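Local atomic coordinates of uncharacterized protein MG027 (Mycoplasma genitalium, PDB entry 1Q8C), a protein that is of unknown function but has an all-helical fold resembling NusB proteins, transcription antitermination factors that bind RNA. Residues L12-V21 and E50-V61; A104-E112 and K141-K149. One frame throughout, in Å; residues are numbered along the deposited sequence.

Contact 1. Residues L12-V21 and E50-V61; sequences LTRTQRRIAV and ERQLNEWQKLIV. With NA (sodium ion), chain K.
Arg14 lies flat on the indole of Trp56 where two helices of the NusB-like helical fold start side by side. The short segments 14-21 and 55-61 run roughly parallel, with axes 10.1 Å apart and crossing at -38°. The planes of guanidinium and indole differ by 4°. Arg14 CZ sits over the five-membered ring, 3.7 Å from its centroid, in a cation-pi contact. A bend at chi2 brings the chain across the indole, and Arg14 CD makes a CH-pi contact over the six-membered ring. The opposite face of Trp56 carries Ile60 CD1. The Arg18 guanidinium stands almost upright to the indole, with Trp56 CH2 over one of its faces. The polar partner of Arg18 is Glu112 on helix 100-116.

Arg17 points toward the loop that leads into helix 55-81. The Asn54 amide stacks over one guanidinium face and Leu12 CD1 lies over the other. Arg17 NH2 comes within 2.6 Å of Gln52 O, which lies at the guanidinium edge. Further along, Val21 CG1 packs on Ile60 CG2 at 3.8 Å and also meets Val61 CG2. The backbone oxygen of Lys58 binds a sodium ion. Asn54 is the N-cap of helix 55-81: its OD1 accepts from Gln57 N at 3.1 Å, with the donor tilted 25° from the carbonyl plane.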
loop_
_atom_site.group_PDB
_atom_site.type_symbol
_atom_site.label_atom_id
_atom_site.label_comp_id
_atom_site.label_asym_id
_atom_site.label_seq_id
_atom_site.Cartn_x
_atom_site.Cartn_y
_atom_site.Cartn_z
ATOM N N LEU A 12 -5.538 -18.467 -4.698
ATOM C CA LEU A 12 -4.458 -17.456 -4.571
ATOM C C LEU A 12 -4.129 -17.314 -3.094
ATOM O O LEU A 12 -4.971 -17.545 -2.259
ATOM C CB LEU A 12 -4.917 -16.112 -5.145
ATOM C CG LEU A 12 -5.305 -16.111 -6.633
ATOM C CD1 LEU A 12 -6.200 -14.904 -6.969
ATOM C CD2 LEU A 12 -4.060 -16.130 -7.500
ATOM N N THR A 13 -2.895 -16.932 -2.795
ATOM C CA THR A 13 -2.428 -16.728 -1.428
ATOM C C THR A 13 -2.738 -15.280 -1.068
ATOM O O THR A 13 -2.902 -14.464 -1.965
ATOM C CB THR A 13 -0.945 -16.910 -1.411
ATOM O OG1 THR A 13 -0.394 -16.084 -2.444
ATOM C CG2 THR A 13 -0.563 -18.306 -1.843
ATOM N N ARG A 14 -2.798 -14.957 0.226
ATOM C CA ARG A 14 -3.003 -13.572 0.657
ATOM C C ARG A 14 -1.919 -12.643 0.072
ATOM O O ARG A 14 -2.192 -11.490 -0.256
ATOM C CB ARG A 14 -3.036 -13.480 2.186
ATOM C CG ARG A 14 -4.410 -13.763 2.792
ATOM C CD ARG A 14 -5.149 -12.499 3.038
ATOM N NE ARG A 14 -6.517 -12.678 3.499
ATOM C CZ ARG A 14 -6.899 -12.575 4.768
ATOM N NH1 ARG A 14 -6.006 -12.323 5.716
ATOM N NH2 ARG A 14 -8.180 -12.714 5.084
ATOM N N THR A 15 -0.694 -13.153 -0.059
ATOM C CA THR A 15 0.405 -12.387 -0.651
ATOM C C THR A 15 0.111 -12.004 -2.099
ATOM O O THR A 15 0.261 -10.838 -2.469
ATOM C CB THR A 15 1.741 -13.158 -0.585
ATOM O OG1 THR A 15 2.075 -13.449 0.773
ATOM C CG2 THR A 15 2.893 -12.284 -1.078
ATOM N N GLN A 16 -0.305 -12.976 -2.908
ATOM C CA GLN A 16 -0.685 -12.710 -4.297
ATOM C C GLN A 16 -1.807 -11.656 -4.398
ATOM O O GLN A 16 -1.785 -10.804 -5.273
ATOM C CB GLN A 16 -1.100 -14.009 -4.986
ATOM C CG GLN A 16 0.092 -14.940 -5.193
ATOM C CD GLN A 16 -0.280 -16.236 -5.832
ATOM O OE1 GLN A 16 0.198 -16.549 -6.930
ATOM N NE2 GLN A 16 -1.118 -17.013 -5.156
ATOM N N ARG A 17 -2.766 -11.711 -3.477
ATOM C CA ARG A 17 -3.880 -10.759 -3.435
ATOM C C ARG A 17 -3.431 -9.353 -3.084
ATOM O O ARG A 17 -3.943 -8.379 -3.615
ATOM C CB ARG A 17 -4.885 -11.194 -2.389
ATOM C CG ARG A 17 -5.082 -12.643 -2.376
ATOM C CD ARG A 17 -6.447 -13.029 -2.140
ATOM N NE ARG A 17 -7.206 -12.778 -3.335
ATOM C CZ ARG A 17 -8.177 -13.553 -3.767
ATOM N NH1 ARG A 17 -8.504 -14.628 -3.092
ATOM N NH2 ARG A 17 -8.847 -13.217 -4.849
ATOM N N ARG A 18 -2.494 -9.263 -2.154
ATOM C CA ARG A 18 -1.838 -8.013 -1.845
ATOM C C ARG A 18 -1.098 -7.461 -3.069
ATOM O O ARG A 18 -1.207 -6.282 -3.370
ATOM C CB ARG A 18 -0.886 -8.224 -0.664
ATOM C CG ARG A 18 -1.575 -8.320 0.686
ATOM C CD ARG A 18 -0.604 -8.425 1.853
ATOM N NE ARG A 18 -1.313 -8.647 3.111
ATOM C CZ ARG A 18 -1.500 -9.830 3.705
ATOM N NH1 ARG A 18 -0.980 -10.946 3.206
ATOM N NH2 ARG A 18 -2.223 -9.884 4.824
ATOM N N ILE A 19 -0.365 -8.301 -3.790
ATOM C CA ILE A 19 0.353 -7.862 -5.005
ATOM C C ILE A 19 -0.620 -7.250 -6.024
ATOM O O ILE A 19 -0.340 -6.209 -6.613
ATOM C CB ILE A 19 1.201 -9.026 -5.606
ATOM C CG1 ILE A 19 2.404 -9.335 -4.691
ATOM C CG2 ILE A 19 1.694 -8.684 -6.988
ATOM C CD1 ILE A 19 3.175 -10.639 -5.007
ATOM N N ALA A 20 -1.792 -7.867 -6.184
ATOM C CA ALA A 20 -2.820 -7.343 -7.080
ATOM C C ALA A 20 -3.292 -5.927 -6.706
ATOM O O ALA A 20 -3.552 -5.109 -7.577
ATOM C CB ALA A 20 -4.018 -8.317 -7.159
ATOM N N VAL A 21 -3.392 -5.624 -5.419
ATOM C CA VAL A 21 -3.788 -4.291 -4.982
ATOM C C VAL A 21 -2.648 -3.302 -5.246
ATOM O O VAL A 21 -2.848 -2.209 -5.793
ATOM C CB VAL A 21 -4.189 -4.337 -3.513
ATOM C CG1 VAL A 21 -4.626 -2.978 -3.036
ATOM C CG2 VAL A 21 -5.344 -5.351 -3.329
ATOM N N GLU A 50 -7.355 -14.586 -13.824
ATOM C CA GLU A 50 -6.285 -14.880 -12.876
ATOM C C GLU A 50 -6.405 -14.172 -11.533
ATOM O O GLU A 50 -5.953 -14.697 -10.518
ATOM C CB GLU A 50 -4.937 -14.518 -13.474
ATOM C CG GLU A 50 -4.580 -15.384 -14.669
ATOM C CD GLU A 50 -3.157 -15.154 -15.142
ATOM O OE1 GLU A 50 -2.738 -13.969 -15.189
ATOM O OE2 GLU A 50 -2.468 -16.150 -15.469
ATOM N N ARG A 51 -7.008 -12.976 -11.525
ATOM C CA ARG A 51 -7.030 -12.176 -10.287
ATOM C C ARG A 51 -8.148 -12.596 -9.334
ATOM O O ARG A 51 -7.972 -12.569 -8.111
ATOM C CB ARG A 51 -7.089 -10.683 -10.620
ATOM C CG ARG A 51 -5.743 -10.147 -11.150
ATOM C CD ARG A 51 -5.813 -8.793 -11.871
ATOM N NE ARG A 51 -4.491 -8.248 -12.207
ATOM C CZ ARG A 51 -4.255 -7.367 -13.179
ATOM N NH1 ARG A 51 -5.250 -6.922 -13.929
ATOM N NH2 ARG A 51 -3.021 -6.899 -13.399
ATOM N N GLN A 52 -9.287 -12.998 -9.889
ATOM C CA GLN A 52 -10.394 -13.497 -9.091
ATOM C C GLN A 52 -10.592 -12.573 -7.897
ATOM O O GLN A 52 -10.612 -13.029 -6.757
ATOM C CB GLN A 52 -10.101 -14.927 -8.602
ATOM C CG GLN A 52 -9.341 -15.819 -9.581
ATOM C CD GLN A 52 -8.833 -17.105 -8.917
ATOM O OE1 GLN A 52 -9.597 -17.790 -8.213
ATOM N NE2 GLN A 52 -7.548 -17.438 -9.140
ATOM N N LEU A 53 -10.712 -11.272 -8.164
ATOM C CA LEU A 53 -10.720 -10.273 -7.104
ATOM C C LEU A 53 -11.831 -10.535 -6.131
ATOM O O LEU A 53 -12.970 -10.647 -6.550
ATOM C CB LEU A 53 -10.921 -8.867 -7.685
ATOM C CG LEU A 53 -9.765 -7.909 -7.970
ATOM C CD1 LEU A 53 -8.358 -8.471 -7.859
ATOM C CD2 LEU A 53 -9.961 -7.272 -9.313
ATOM N N ASN A 54 -11.521 -10.569 -4.834
ATOM C CA ASN A 54 -12.523 -10.895 -3.822
ATOM C C ASN A 54 -12.869 -9.695 -2.952
ATOM O O ASN A 54 -12.289 -8.603 -3.113
ATOM C CB ASN A 54 -12.105 -12.130 -2.975
ATOM C CG ASN A 54 -10.906 -11.871 -2.061
ATOM O OD1 ASN A 54 -10.369 -10.768 -2.001
ATOM N ND2 ASN A 54 -10.485 -12.912 -1.339
ATOM N N GLU A 55 -13.833 -9.875 -2.057
ATOM C CA GLU A 55 -14.272 -8.784 -1.194
ATOM C C GLU A 55 -13.146 -8.318 -0.246
ATOM O O GLU A 55 -13.071 -7.145 0.055
ATOM C CB GLU A 55 -15.549 -9.166 -0.440
ATOM C CG GLU A 55 -16.809 -9.309 -1.332
ATOM C CD GLU A 55 -17.181 -8.023 -2.070
ATOM O OE1 GLU A 55 -17.909 -8.099 -3.084
ATOM O OE2 GLU A 55 -16.742 -6.925 -1.647
ATOM N N TRP A 56 -12.257 -9.210 0.179
ATOM C CA TRP A 56 -11.136 -8.821 1.045
ATOM C C TRP A 56 -10.286 -7.705 0.371
ATOM O O TRP A 56 -9.990 -6.695 0.973
ATOM C CB TRP A 56 -10.278 -10.054 1.404
ATOM C CG TRP A 56 -9.211 -9.795 2.437
ATOM C CD1 TRP A 56 -9.381 -9.722 3.786
ATOM C CD2 TRP A 56 -7.804 -9.555 2.201
ATOM N NE1 TRP A 56 -8.181 -9.450 4.401
ATOM C CE2 TRP A 56 -7.199 -9.344 3.456
ATOM C CE3 TRP A 56 -6.996 -9.493 1.054
ATOM C CZ2 TRP A 56 -5.841 -9.082 3.600
ATOM C CZ3 TRP A 56 -5.640 -9.233 1.207
ATOM C CH2 TRP A 56 -5.085 -9.036 2.464
ATOM N N GLN A 57 -9.934 -7.894 -0.893
ATOM C CA GLN A 57 -9.139 -6.942 -1.674
ATOM C C GLN A 57 -9.912 -5.627 -1.965
ATOM O O GLN A 57 -9.343 -4.542 -1.951
ATOM C CB GLN A 57 -8.750 -7.589 -3.011
ATOM C CG GLN A 57 -7.714 -8.693 -2.928
ATOM C CD GLN A 57 -7.530 -9.409 -4.239
ATOM O OE1 GLN A 57 -6.465 -9.359 -4.828
ATOM N NE2 GLN A 57 -8.564 -10.066 -4.701
ATOM N N LYS A 58 -11.198 -5.763 -2.262
ATOM C CA LYS A 58 -12.090 -4.639 -2.540
ATOM C C LYS A 58 -12.260 -3.745 -1.325
ATOM O O LYS A 58 -12.513 -2.542 -1.467
ATOM C CB LYS A 58 -13.479 -5.164 -2.981
ATOM C CG LYS A 58 -13.523 -5.666 -4.445
ATOM C CD LYS A 58 -14.758 -6.568 -4.721
ATOM C CE LYS A 58 -14.692 -7.206 -6.107
ATOM N NZ LYS A 58 -15.944 -7.957 -6.517
ATOM N N LEU A 59 -12.121 -4.316 -0.133
ATOM C CA LEU A 59 -12.242 -3.502 1.085
ATOM C C LEU A 59 -10.960 -2.680 1.284
ATOM O O LEU A 59 -11.026 -1.559 1.768
ATOM C CB LEU A 59 -12.523 -4.364 2.313
ATOM C CG LEU A 59 -13.693 -4.180 3.306
ATOM C CD1 LEU A 59 -13.147 -4.041 4.739
ATOM C CD2 LEU A 59 -14.717 -3.057 2.964
ATOM N N ILE A 60 -9.811 -3.229 0.902
ATOM C CA ILE A 60 -8.533 -2.492 0.954
ATOM C C ILE A 60 -8.583 -1.299 -0.011
ATOM O O ILE A 60 -8.189 -0.192 0.335
ATOM C CB ILE A 60 -7.316 -3.433 0.601
ATOM C CG1 ILE A 60 -7.152 -4.504 1.677
ATOM C CG2 ILE A 60 -5.984 -2.631 0.462
ATOM C CD1 ILE A 60 -6.169 -5.641 1.340
ATOM N N VAL A 61 -9.058 -1.543 -1.225
ATOM C CA VAL A 61 -9.119 -0.520 -2.262
ATOM C C VAL A 61 -10.125 0.577 -1.913
ATOM O O VAL A 61 -9.975 1.729 -2.303
ATOM C CB VAL A 61 -9.469 -1.165 -3.608
ATOM C CG1 VAL A 61 -9.898 -0.102 -4.658
ATOM C CG2 VAL A 61 -8.278 -1.997 -4.075
HETATM NA NA NA K . -13.565 -1.352 -3.723
HETATM O O HOH W 1 -14.055 -2.386 -5.922
#

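Contact 2. Residues A104-E112 and K141-K149; sequences AVVLCALSE and KQTHALLDK
Ala109 CB and Thr143 CG2 meet at 3.3 Å, tighter than usual for two carbons. Chi1 of -48° sets Thr143 OG1 beside the backbone N and leaves the methyl CG2 anti to that N, facing the helix. Val106, one turn earlier, meets three residues through CG1. It touches Thr143 CG2, reaches the edge of the His144 ring at CD2, 4.3 Å away, and packs on Leu147 CD1. Leu110 continues the apolar row. Its CD2 lies 4.1 Å from Leu147 CB and also approaches Asp148 OD2. No hydrogen bond joins the two segments, so side-chain packing carries the contact.

In this NusB-like all-helical fold, the C-terminal loop after helix 120-133 folds back on helix 100-116. The loop is shaped locally. The backbone at Thr143 fits an inverse gamma turn, though the model is strained here and the turn is less certain. Gln142 O sits over one face of the His144 ring, 3.7 Å above its plane, and His144 ND1 gives a weak hydrogen bond to Gln142 OE1. Further out, helix 120-133 borders the loop: Thr143 touches Ala127, and Asp148 touches Lys120. Helix 14-28 covers another part of helix 100-116, with Val22 against Val105 and Cys108.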
loop_
_atom_site.group_PDB
_atom_site.type_symbol
_atom_site.label_atom_id
_atom_site.label_comp_id
_atom_site.label_asym_id
_atom_site.label_seq_id
_atom_site.Cartn_x
_atom_site.Cartn_y
_atom_site.Cartn_z
ATOM N N ALA A 104 3.370 2.765 -3.647
ATOM C CA ALA A 104 2.161 1.953 -3.837
ATOM C C ALA A 104 2.118 0.815 -2.822
ATOM O O ALA A 104 1.054 0.455 -2.319
ATOM C CB ALA A 104 2.107 1.404 -5.276
ATOM N N VAL A 105 3.295 0.254 -2.536
ATOM C CA VAL A 105 3.441 -0.760 -1.502
ATOM C C VAL A 105 3.101 -0.187 -0.113
ATOM O O VAL A 105 2.402 -0.830 0.664
ATOM C CB VAL A 105 4.868 -1.326 -1.449
ATOM C CG1 VAL A 105 5.050 -2.188 -0.183
ATOM C CG2 VAL A 105 5.184 -2.114 -2.712
ATOM N N VAL A 106 3.587 1.012 0.198
ATOM C CA VAL A 106 3.301 1.627 1.496
ATOM C C VAL A 106 1.802 2.005 1.606
ATOM O O VAL A 106 1.189 1.796 2.634
ATOM C CB VAL A 106 4.167 2.876 1.770
ATOM C CG1 VAL A 106 3.681 3.585 3.039
ATOM C CG2 VAL A 106 5.645 2.495 1.941
ATOM N N LEU A 107 1.217 2.567 0.563
ATOM C CA LEU A 107 -0.210 2.904 0.613
ATOM C C LEU A 107 -1.093 1.675 0.766
ATOM O O LEU A 107 -2.183 1.767 1.322
ATOM C CB LEU A 107 -0.623 3.668 -0.638
ATOM C CG LEU A 107 -0.061 5.084 -0.657
ATOM C CD1 LEU A 107 -0.108 5.636 -2.062
ATOM C CD2 LEU A 107 -0.836 5.954 0.304
ATOM N N CYS A 108 -0.638 0.524 0.282
ATOM C CA CYS A 108 -1.444 -0.692 0.393
ATOM C C CYS A 108 -1.493 -1.134 1.848
ATOM O O CYS A 108 -2.543 -1.515 2.344
ATOM C CB CYS A 108 -0.917 -1.803 -0.531
ATOM S SG CYS A 108 -1.801 -3.408 -0.435
ATOM N N ALA A 109 -0.347 -1.050 2.526
ATOM C CA ALA A 109 -0.207 -1.408 3.935
ATOM C C ALA A 109 -1.068 -0.535 4.858
ATOM O O ALA A 109 -1.681 -1.031 5.820
ATOM C CB ALA A 109 1.273 -1.301 4.349
ATOM N N LEU A 110 -1.062 0.766 4.579
ATOM C CA LEU A 110 -1.917 1.734 5.259
ATOM C C LEU A 110 -3.383 1.425 5.006
ATOM O O LEU A 110 -4.205 1.492 5.912
ATOM C CB LEU A 110 -1.643 3.148 4.740
ATOM C CG LEU A 110 -0.252 3.732 4.999
ATOM C CD1 LEU A 110 -0.060 5.093 4.361
ATOM C CD2 LEU A 110 -0.065 3.854 6.472
ATOM N N SER A 111 -3.699 1.104 3.758
ATOM C CA SER A 111 -5.073 0.834 3.354
ATOM C C SER A 111 -5.560 -0.425 4.023
ATOM O O SER A 111 -6.711 -0.493 4.426
ATOM C CB SER A 111 -5.179 0.680 1.832
ATOM O OG SER A 111 -4.705 1.839 1.172
ATOM N N GLU A 112 -4.659 -1.399 4.177
ATOM C CA GLU A 112 -5.020 -2.695 4.710
ATOM C C GLU A 112 -5.172 -2.644 6.212
ATOM O O GLU A 112 -6.046 -3.289 6.779
ATOM C CB GLU A 112 -3.995 -3.780 4.328
ATOM C CG GLU A 112 -4.325 -5.107 5.005
ATOM C CD GLU A 112 -3.432 -6.284 4.645
ATOM O OE1 GLU A 112 -3.606 -7.330 5.309
ATOM O OE2 GLU A 112 -2.591 -6.184 3.719
ATOM N N LYS A 141 13.391 1.189 3.150
ATOM C CA LYS A 141 12.243 2.024 3.450
ATOM C C LYS A 141 11.110 1.041 3.769
ATOM O O LYS A 141 10.212 0.775 2.954
ATOM C CB LYS A 141 11.931 2.977 2.298
ATOM C CG LYS A 141 13.013 4.069 2.074
ATOM C CD LYS A 141 14.355 3.486 1.604
ATOM C CE LYS A 141 14.953 4.226 0.410
ATOM N NZ LYS A 141 14.763 5.706 0.469
ATOM N N GLN A 142 11.263 0.464 4.971
ATOM C CA GLN A 142 10.262 -0.328 5.676
ATOM C C GLN A 142 8.896 0.280 5.457
ATOM O O GLN A 142 8.795 1.378 4.919
ATOM C CB GLN A 142 10.618 -0.375 7.187
ATOM C CG GLN A 142 10.220 0.846 8.067
ATOM C CD GLN A 142 10.702 2.251 7.581
ATOM O OE1 GLN A 142 10.627 3.233 8.341
ATOM N NE2 GLN A 142 11.178 2.345 6.350
ATOM N N THR A 143 7.836 -0.405 5.891
ATOM C CA THR A 143 6.503 0.222 5.854
ATOM C C THR A 143 6.436 1.081 7.073
ATOM O O THR A 143 5.517 0.977 7.884
ATOM C CB THR A 143 5.379 -0.741 5.965
ATOM O OG1 THR A 143 5.589 -1.834 5.068
ATOM C CG2 THR A 143 4.087 -0.045 5.505
ATOM N N HIS A 144 7.444 1.908 7.223
ATOM C CA HIS A 144 7.538 2.714 8.380
ATOM C C HIS A 144 6.922 1.979 9.589
ATOM O O HIS A 144 5.700 1.738 9.677
ATOM C CB HIS A 144 6.977 4.078 8.007
ATOM C CG HIS A 144 7.579 4.607 6.735
ATOM N ND1 HIS A 144 8.890 5.032 6.656
ATOM C CD2 HIS A 144 7.082 4.698 5.477
ATOM C CE1 HIS A 144 9.156 5.407 5.414
ATOM N NE2 HIS A 144 8.074 5.218 4.679
ATOM N N ALA A 145 7.834 1.553 10.473
ATOM C CA ALA A 145 7.499 1.095 11.814
ATOM C C ALA A 145 6.861 2.296 12.485
ATOM O O ALA A 145 6.182 2.160 13.498
ATOM C CB ALA A 145 8.780 0.645 12.583
ATOM N N LEU A 146 7.089 3.472 11.890
ATOM C CA LEU A 146 6.463 4.722 12.329
ATOM C C LEU A 146 5.024 4.954 11.810
ATOM O O LEU A 146 4.214 5.519 12.542
ATOM C CB LEU A 146 7.356 5.919 11.969
ATOM C CG LEU A 146 8.600 6.051 12.865
ATOM C CD1 LEU A 146 9.825 6.434 12.043
ATOM C CD2 LEU A 146 8.387 7.056 14.024
ATOM N N LEU A 147 4.696 4.524 10.585
ATOM C CA LEU A 147 3.365 4.799 10.022
ATOM C C LEU A 147 2.246 3.839 10.427
ATOM O O LEU A 147 1.088 4.241 10.421
ATOM C CB LEU A 147 3.402 4.921 8.478
ATOM C CG LEU A 147 3.930 6.268 7.941
ATOM C CD1 LEU A 147 4.061 6.289 6.433
ATOM C CD2 LEU A 147 3.057 7.435 8.372
ATOM N N ASP A 148 2.573 2.589 10.758
ATOM C CA ASP A 148 1.562 1.602 11.155
ATOM C C ASP A 148 1.488 1.566 12.671
ATOM O O ASP A 148 2.466 1.896 13.348
ATOM C CB ASP A 148 1.932 0.185 10.663
ATOM C CG ASP A 148 1.755 -0.012 9.159
ATOM O OD1 ASP A 148 2.620 -0.706 8.560
ATOM O OD2 ASP A 148 0.769 0.421 8.506
ATOM N N LYS A 149 0.340 1.131 13.190
ATOM C CA LYS A 149 0.128 0.888 14.626
ATOM C C LYS A 149 0.386 -0.601 14.958
ATOM O O LYS A 149 -0.103 -1.499 14.249
ATOM C CB LYS A 149 -1.312 1.260 15.035
ATOM C CG LYS A 149 -2.385 0.412 14.317
ATOM C CD LYS A 149 -3.865 0.732 14.649
ATOM C CE LYS A 149 -4.823 0.102 13.574
ATOM N NZ LYS A 149 -4.956 -1.374 13.653
#

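From the N terminus, helix 14-28 leads through helix 36-45 to the start of helix 55-81, where contact 1 closes the first loop. The chain then completes helix 55-81 and enters helix 100-116. After helix 120-133 the C-terminal loop returns to helix 100-116, and contact 2 closes the second loop. The two loops are in series and neither nest nor cross. The centres of contacts 1 and 2 are about 17 Å apart, yet the contacts touch. Arg18 NE of contact 1 forms a salt bridge with Glu112 OE2, 2.8 Å away on helix 100-116. Val21 CG1 also packs on Cys108 SG. Helix 100-116 therefore joins helices 14-28 and 55-81 to the C-terminal loop.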